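Local structure of indole-3-pyruvate decarboxylase (Azospirillum brasilense, 2NXW) at residues 473-478 and 497-502; 491-496 and 540-545. The protein decarboxylates indole-3-pyruvate to indole-3-acetaldehyde in auxin biosynthesis, using thiamine diphosphate and a metal ion. One frame throughout, in Å; residues are numbered along the deposited sequence.

The chain leaves strand 470-475 and enters the magnesium site at Asn476 and Ser478. It then runs through helix 480-485 into the loop 491-496, which continues directly into 497-502. There interaction 1 closes the first loop, back against the strand end. Further on, past strand 509-513 and helix 516-528, strand 534-539 lies beside 470-475 and ends in 540-545, which closes interaction 2 on the loop 491-496. The segments alternate, so the two closures cross rather than nest. They also meet at Ala477, whose carbonyl oxygen probably takes hydrogen bonds from Leu494 N and Arg542 NH2. Together they tie the ends of two adjacent strands to 491-502, where Leu494 lies near the cofactor.

Interaction 1: residues 473-478 and 497-502; sequences LFNNAS and WRFADM. With MG (magnesium ion), chain C; TPP (thiamine diphosphate), chain E.
Leu473 and Phe499 mark the nearest approach of the backbones, their CA atoms 8.4 Å apart: an extended strand end faces a weakly bonded helical turn at about 499-502, and side chains bridge the gap. Leu473 reaches across at about a right angle to Phe499, its CD1 methyl lying 3.4 Å from Phe499 CG and meeting CB as well. Asn475 also points at the ring. With its CG anti to the backbone N (chi1 -166°), the amide is carried to the ring's edge, ND2 3.5 Å from Phe499 CD2, and the two planes are 58° apart. Its main polar partner is Glu537, whose OE2 accepts from both Asn475 ND2 and Phe499 N. The other end of the amide turns back: Asn475 OD1 takes the N-H of Ala477 at 3.1 Å, making an Asx turn, while a water 2.7 Å from OD1 accepts from Trp497 N. An alanine in place of this asparagine would probably leave Ala477 N without its side-chain acceptor and Glu537 short of one donor, letting the turn into the metal site shift. Just beyond it, Asn476 OD1 and Ser478 O each bind magnesium at 2.1 Å. Two diphosphate oxygens, a water and Asp449 complete six ligands, and that water donates to Phe474 O at 2.7 Å. Asn476 ND2 adds a hydrogen bond of 3.2 Å to TPP O1B. This is the diphosphate-magnesium site of thiamine diphosphate enzymes, the Gly-Asp-Gly motif at Asp449 supplying one ligand and the asparagine after the strand another.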
loop_
_atom_site.group_PDB
_atom_site.type_symbol
_atom_site.label_atom_id
_atom_site.label_comp_id
_atom_site.label_asym_id
_atom_site.label_seq_id
_atom_site.Cartn_x
_atom_site.Cartn_y
_atom_site.Cartn_z
ATOM N N LEU A 473 -36.409 -3.684 -22.542
ATOM C CA LEU A 473 -36.151 -3.061 -21.252
ATOM C C LEU A 473 -37.072 -3.677 -20.210
ATOM O O LEU A 473 -38.293 -3.571 -20.315
ATOM C CB LEU A 473 -36.390 -1.555 -21.379
ATOM C CG LEU A 473 -35.880 -0.584 -20.307
ATOM C CD1 LEU A 473 -36.132 0.854 -20.783
ATOM C CD2 LEU A 473 -36.572 -0.849 -18.956
ATOM N N PHE A 474 -36.468 -4.325 -19.216
ATOM C CA PHE A 474 -37.192 -4.991 -18.132
ATOM C C PHE A 474 -37.521 -3.908 -17.104
ATOM O O PHE A 474 -36.668 -3.527 -16.295
ATOM C CB PHE A 474 -36.292 -6.064 -17.482
ATOM C CG PHE A 474 -36.051 -7.298 -18.328
ATOM C CD1 PHE A 474 -36.080 -8.558 -17.741
ATOM C CD2 PHE A 474 -35.723 -7.201 -19.688
ATOM C CE1 PHE A 474 -35.791 -9.705 -18.476
ATOM C CE2 PHE A 474 -35.429 -8.346 -20.438
ATOM C CZ PHE A 474 -35.463 -9.601 -19.830
ATOM N N ASN A 475 -38.757 -3.418 -17.112
ATOM C CA ASN A 475 -39.103 -2.347 -16.190
ATOM C C ASN A 475 -39.911 -2.799 -14.989
ATOM O O ASN A 475 -41.147 -2.899 -15.056
ATOM C CB ASN A 475 -39.856 -1.221 -16.915
ATOM C CG ASN A 475 -39.936 0.046 -16.081
ATOM O OD1 ASN A 475 -39.617 0.034 -14.888
ATOM N ND2 ASN A 475 -40.370 1.137 -16.687
ATOM N N ASN A 476 -39.211 -3.074 -13.890
ATOM C CA ASN A 476 -39.885 -3.472 -12.659
ATOM C C ASN A 476 -39.847 -2.339 -11.625
ATOM O O ASN A 476 -40.188 -2.554 -10.464
ATOM C CB ASN A 476 -39.296 -4.781 -12.071
ATOM C CG ASN A 476 -37.763 -4.780 -11.967
ATOM O OD1 ASN A 476 -37.123 -3.732 -11.966
ATOM N ND2 ASN A 476 -37.186 -5.972 -11.847
ATOM N N ALA A 477 -39.490 -1.126 -12.057
ATOM C CA ALA A 477 -39.414 0.045 -11.164
ATOM C C ALA A 477 -38.691 -0.389 -9.902
ATOM O O ALA A 477 -39.159 -0.175 -8.773
ATOM C CB ALA A 477 -40.823 0.541 -10.825
ATOM N N SER A 478 -37.520 -0.976 -10.104
ATOM C CA SER A 478 -36.781 -1.534 -8.988
ATOM C C SER A 478 -35.361 -1.928 -9.329
ATOM O O SER A 478 -35.050 -2.266 -10.477
ATOM C CB SER A 478 -37.516 -2.810 -8.544
ATOM O OG SER A 478 -36.867 -3.495 -7.489
ATOM N N TRP A 497 -40.670 5.479 -14.782
ATOM C CA TRP A 497 -40.073 6.263 -15.866
ATOM C C TRP A 497 -40.758 5.682 -17.107
ATOM O O TRP A 497 -40.815 4.456 -17.262
ATOM C CB TRP A 497 -38.561 6.026 -15.971
ATOM C CG TRP A 497 -37.745 6.558 -14.827
ATOM C CD1 TRP A 497 -37.899 6.266 -13.491
ATOM C CD2 TRP A 497 -36.575 7.384 -14.924
ATOM N NE1 TRP A 497 -36.885 6.850 -12.759
ATOM C CE2 TRP A 497 -36.061 7.540 -13.611
ATOM C CE3 TRP A 497 -35.907 7.999 -15.994
ATOM C CZ2 TRP A 497 -34.909 8.286 -13.344
ATOM C CZ3 TRP A 497 -34.756 8.743 -15.729
ATOM C CH2 TRP A 497 -34.272 8.875 -14.410
ATOM N N ARG A 498 -41.293 6.545 -17.971
ATOM C CA ARG A 498 -41.980 6.081 -19.178
ATOM C C ARG A 498 -40.961 6.037 -20.311
ATOM O O ARG A 498 -40.904 6.927 -21.157
ATOM C CB ARG A 498 -43.129 7.023 -19.535
ATOM C CG ARG A 498 -44.403 6.818 -18.722
ATOM C CD ARG A 498 -44.252 7.182 -17.271
ATOM N NE ARG A 498 -43.961 8.602 -17.106
ATOM C CZ ARG A 498 -44.111 9.269 -15.968
ATOM N NH1 ARG A 498 -43.815 10.558 -15.919
ATOM N NH2 ARG A 498 -44.570 8.647 -14.890
ATOM N N PHE A 499 -40.150 4.991 -20.307
ATOM C CA PHE A 499 -39.079 4.863 -21.286
ATOM C C PHE A 499 -39.551 4.781 -22.733
ATOM O O PHE A 499 -38.973 5.441 -23.610
ATOM C CB PHE A 499 -38.216 3.647 -20.931
ATOM C CG PHE A 499 -37.537 3.748 -19.577
ATOM C CD1 PHE A 499 -36.485 4.638 -19.368
ATOM C CD2 PHE A 499 -37.916 2.902 -18.534
ATOM C CE1 PHE A 499 -35.804 4.677 -18.135
ATOM C CE2 PHE A 499 -37.246 2.936 -17.301
ATOM C CZ PHE A 499 -36.189 3.819 -17.106
ATOM N N ALA A 500 -40.594 3.996 -22.987
ATOM C CA ALA A 500 -41.104 3.877 -24.352
ATOM C C ALA A 500 -41.512 5.250 -24.870
ATOM O O ALA A 500 -41.274 5.560 -26.042
ATOM C CB ALA A 500 -42.290 2.913 -24.410
ATOM N N ASP A 501 -42.128 6.064 -24.011
ATOM C CA ASP A 501 -42.552 7.413 -24.395
ATOM C C ASP A 501 -41.385 8.345 -24.708
ATOM O O ASP A 501 -41.565 9.400 -25.319
ATOM C CB ASP A 501 -43.367 8.072 -23.279
ATOM C CG ASP A 501 -44.762 7.492 -23.121
ATOM O OD1 ASP A 501 -45.228 6.732 -24.001
ATOM O OD2 ASP A 501 -45.400 7.829 -22.093
ATOM N N MET A 502 -40.187 7.986 -24.261
ATOM C CA MET A 502 -39.028 8.829 -24.508
ATOM C C MET A 502 -38.244 8.408 -25.748
ATOM O O MET A 502 -37.346 9.123 -26.186
ATOM C CB MET A 502 -38.115 8.798 -23.276
ATOM C CG MET A 502 -38.794 9.322 -22.018
ATOM S SD MET A 502 -37.772 9.119 -20.508
ATOM C CE MET A 502 -36.649 10.431 -20.714
HETATM MG MG MG C . -35.152 -3.208 -12.373
HETATM N "N1'" TPP E . -23.505 0.439 -9.913
HETATM C "C2'" TPP E . -22.895 -0.126 -10.967
HETATM C CM2 TPP E . -22.193 0.757 -11.987
HETATM N "N3'" TPP E . -22.891 -1.453 -11.125
HETATM C "C4'" TPP E . -23.500 -2.290 -10.238
HETATM N "N4'" TPP E . -23.405 -3.637 -10.415
HETATM C "C5'" TPP E . -24.219 -1.731 -9.132
HETATM C "C6'" TPP E . -24.176 -0.329 -8.989
HETATM C "C7'" TPP E . -24.981 -2.594 -8.101
HETATM N N3 TPP E . -26.199 -3.326 -8.677
HETATM C C2 TPP E . -26.070 -4.615 -9.003
HETATM S S1 TPP E . -27.664 -5.078 -9.569
HETATM C C5 TPP E . -28.452 -3.523 -9.327
HETATM C C4 TPP E . -27.434 -2.724 -8.812
HETATM C CM4 TPP E . -27.694 -1.239 -8.435
HETATM C C6 TPP E . -29.866 -3.225 -9.629
HETATM C C7 TPP E . -30.091 -3.285 -11.151
HETATM O O7 TPP E . -31.385 -2.777 -11.348
HETATM P PA TPP E . -31.925 -3.052 -12.812
HETATM O O1A TPP E . -31.012 -2.502 -13.904
HETATM O O2A TPP E . -33.295 -2.378 -12.841
HETATM O O3A TPP E . -32.124 -4.609 -13.084
HETATM P PB TPP E . -32.940 -5.567 -12.009
HETATM O O1B TPP E . -34.213 -4.861 -11.537
HETATM O O2B TPP E . -33.242 -6.857 -12.825
HETATM O O3B TPP E . -32.040 -5.928 -10.837
HETATM O O HOH W 1 -35.293 -4.395 -14.137
HETATM O O HOH W 2 -39.869 2.613 -13.982
#

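Interaction 2: residues 491-496 and 540-545; sequences FNDLDD and IPRGVL
Asp493 OD1 is shared by two arginines: it pairs with Arg542 NH1 across the contact, at 3.4 Å, and with Arg483 of helix 480-485, its stronger partner. The pairing with Arg542 is by charge alone. Carboxylate and guanidinium planes are only 5° apart and stacked, with OD1 3.3 Å above the guanidinium plane near its rim, so the arginine N-H groups point elsewhere. Asp493 CB adds to the layer, 3.8 Å from Arg542 NH2. At the guanidinium edge and in its plane, Leu494 O lies 3.2 Å from Arg542 NH2, but the stronger partner of that nitrogen, probably by a hydrogen bond, is Ala477 O, on the loop that carries the magnesium ligands. The arginine gets there from a type II beta turn, Pro541 to Val544, that leads out of strand 534-539; Gly543 takes the third position, with a positive phi of 87° that suits glycine. The side chain of Arg542, extended from CG to NE, spans to the 491-496 loop. Leu494 turns its branch away from the arginine, onto Asp449 and Gln453 of helix 449-455. On the far part of the same loop, Phe491 and Asn492 pack on Pro43 of the second subunit, a residue of the thiamine diphosphate pocket.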
loop_
_atom_site.group_PDB
_atom_site.type_symbol
_atom_site.label_atom_id
_atom_site.label_comp_id
_atom_site.label_asym_id
_atom_site.label_seq_id
_atom_site.Cartn_x
_atom_site.Cartn_y
_atom_site.Cartn_z
ATOM N N PHE A 491 -35.053 1.727 -0.333
ATOM C CA PHE A 491 -34.340 2.407 -1.413
ATOM C C PHE A 491 -34.243 1.667 -2.748
ATOM O O PHE A 491 -33.872 2.272 -3.761
ATOM C CB PHE A 491 -32.942 2.865 -0.929
ATOM C CG PHE A 491 -32.071 1.755 -0.410
ATOM C CD1 PHE A 491 -31.533 0.794 -1.275
ATOM C CD2 PHE A 491 -31.782 1.661 0.952
ATOM C CE1 PHE A 491 -30.730 -0.234 -0.791
ATOM C CE2 PHE A 491 -30.981 0.638 1.437
ATOM C CZ PHE A 491 -30.450 -0.310 0.577
ATOM N N ASN A 492 -34.589 0.384 -2.770
ATOM C CA ASN A 492 -34.541 -0.373 -4.018
ATOM C C ASN A 492 -35.791 -0.140 -4.856
ATOM O O ASN A 492 -35.879 -0.597 -5.999
ATOM C CB ASN A 492 -34.350 -1.865 -3.740
ATOM C CG ASN A 492 -32.978 -2.176 -3.182
ATOM O OD1 ASN A 492 -32.831 -3.030 -2.299
ATOM N ND2 ASN A 492 -31.962 -1.496 -3.699
ATOM N N ASP A 493 -36.767 0.557 -4.279
ATOM C CA ASP A 493 -37.990 0.897 -5.006
ATOM C C ASP A 493 -37.684 2.103 -5.881
ATOM O O ASP A 493 -37.320 3.164 -5.369
ATOM C CB ASP A 493 -39.116 1.313 -4.049
ATOM C CG ASP A 493 -39.648 0.174 -3.221
ATOM O OD1 ASP A 493 -39.442 -1.005 -3.576
ATOM O OD2 ASP A 493 -40.317 0.472 -2.206
ATOM N N LEU A 494 -37.847 1.961 -7.193
ATOM C CA LEU A 494 -37.594 3.077 -8.090
ATOM C C LEU A 494 -38.925 3.650 -8.545
ATOM O O LEU A 494 -39.983 3.045 -8.340
ATOM C CB LEU A 494 -36.750 2.637 -9.295
ATOM C CG LEU A 494 -35.377 2.037 -8.935
ATOM C CD1 LEU A 494 -34.630 1.623 -10.198
ATOM C CD2 LEU A 494 -34.546 3.054 -8.144
ATOM N N ASP A 495 -38.859 4.821 -9.160
ATOM C CA ASP A 495 -40.048 5.516 -9.634
ATOM C C ASP A 495 -40.437 4.981 -11.006
ATOM O O ASP A 495 -39.739 4.146 -11.590
ATOM C CB ASP A 495 -39.740 7.013 -9.732
ATOM C CG ASP A 495 -40.941 7.885 -9.471
ATOM O OD1 ASP A 495 -42.085 7.400 -9.589
ATOM O OD2 ASP A 495 -40.729 9.079 -9.162
ATOM N N ASP A 496 -41.561 5.471 -11.508
ATOM C CA ASP A 496 -42.060 5.095 -12.824
ATOM C C ASP A 496 -41.435 6.037 -13.843
ATOM O O ASP A 496 -41.575 7.245 -13.732
ATOM C CB ASP A 496 -43.594 5.235 -12.854
ATOM C CG ASP A 496 -44.186 5.030 -14.242
ATOM O OD1 ASP A 496 -43.857 4.015 -14.885
ATOM O OD2 ASP A 496 -44.996 5.883 -14.677
ATOM N N ILE A 540 -42.850 -5.307 -15.524
ATOM C CA ILE A 540 -42.768 -6.547 -14.758
ATOM C C ILE A 540 -42.985 -6.224 -13.285
ATOM O O ILE A 540 -42.435 -5.252 -12.784
ATOM C CB ILE A 540 -41.363 -7.171 -14.909
ATOM C CG1 ILE A 540 -41.079 -7.452 -16.383
ATOM C CG2 ILE A 540 -41.243 -8.456 -14.074
ATOM C CD1 ILE A 540 -39.633 -7.901 -16.652
ATOM N N PRO A 541 -43.796 -7.027 -12.578
ATOM C CA PRO A 541 -43.996 -6.717 -11.158
ATOM C C PRO A 541 -42.738 -6.992 -10.323
ATOM O O PRO A 541 -41.893 -7.814 -10.689
ATOM C CB PRO A 541 -45.129 -7.663 -10.738
ATOM C CG PRO A 541 -45.818 -8.022 -12.020
ATOM C CD PRO A 541 -44.684 -8.119 -13.021
ATOM N N ARG A 542 -42.615 -6.289 -9.201
ATOM C CA ARG A 542 -41.510 -6.538 -8.292
ATOM C C ARG A 542 -41.732 -7.928 -7.692
ATOM O O ARG A 542 -42.884 -8.383 -7.557
ATOM C CB ARG A 542 -41.492 -5.497 -7.177
ATOM C CG ARG A 542 -41.161 -4.111 -7.667
ATOM C CD ARG A 542 -41.332 -3.105 -6.563
ATOM N NE ARG A 542 -41.104 -1.746 -7.033
ATOM C CZ ARG A 542 -41.578 -0.663 -6.430
ATOM N NH1 ARG A 542 -42.301 -0.782 -5.322
ATOM N NH2 ARG A 542 -41.366 0.533 -6.950
ATOM N N GLY A 543 -40.645 -8.608 -7.351
ATOM C CA GLY A 543 -40.763 -9.933 -6.760
ATOM C C GLY A 543 -40.851 -11.067 -7.771
ATOM O O GLY A 543 -40.870 -12.239 -7.391
ATOM N N VAL A 544 -40.902 -10.732 -9.058
ATOM C CA VAL A 544 -41.002 -11.742 -10.111
ATOM C C VAL A 544 -39.638 -11.842 -10.770
ATOM O O VAL A 544 -39.159 -10.882 -11.373
ATOM C CB VAL A 544 -42.086 -11.340 -11.126
ATOM C CG1 VAL A 544 -42.266 -12.432 -12.176
ATOM C CG2 VAL A 544 -43.412 -11.107 -10.378
ATOM N N LEU A 545 -39.023 -13.011 -10.641
ATOM C CA LEU A 545 -37.668 -13.250 -11.132
ATOM C C LEU A 545 -37.553 -14.342 -12.177
ATOM O O LEU A 545 -38.413 -15.210 -12.289
ATOM C CB LEU A 545 -36.780 -13.658 -9.949
ATOM C CG LEU A 545 -36.958 -12.867 -8.658
ATOM C CD1 LEU A 545 -36.096 -13.469 -7.558
ATOM C CD2 LEU A 545 -36.585 -11.412 -8.900
#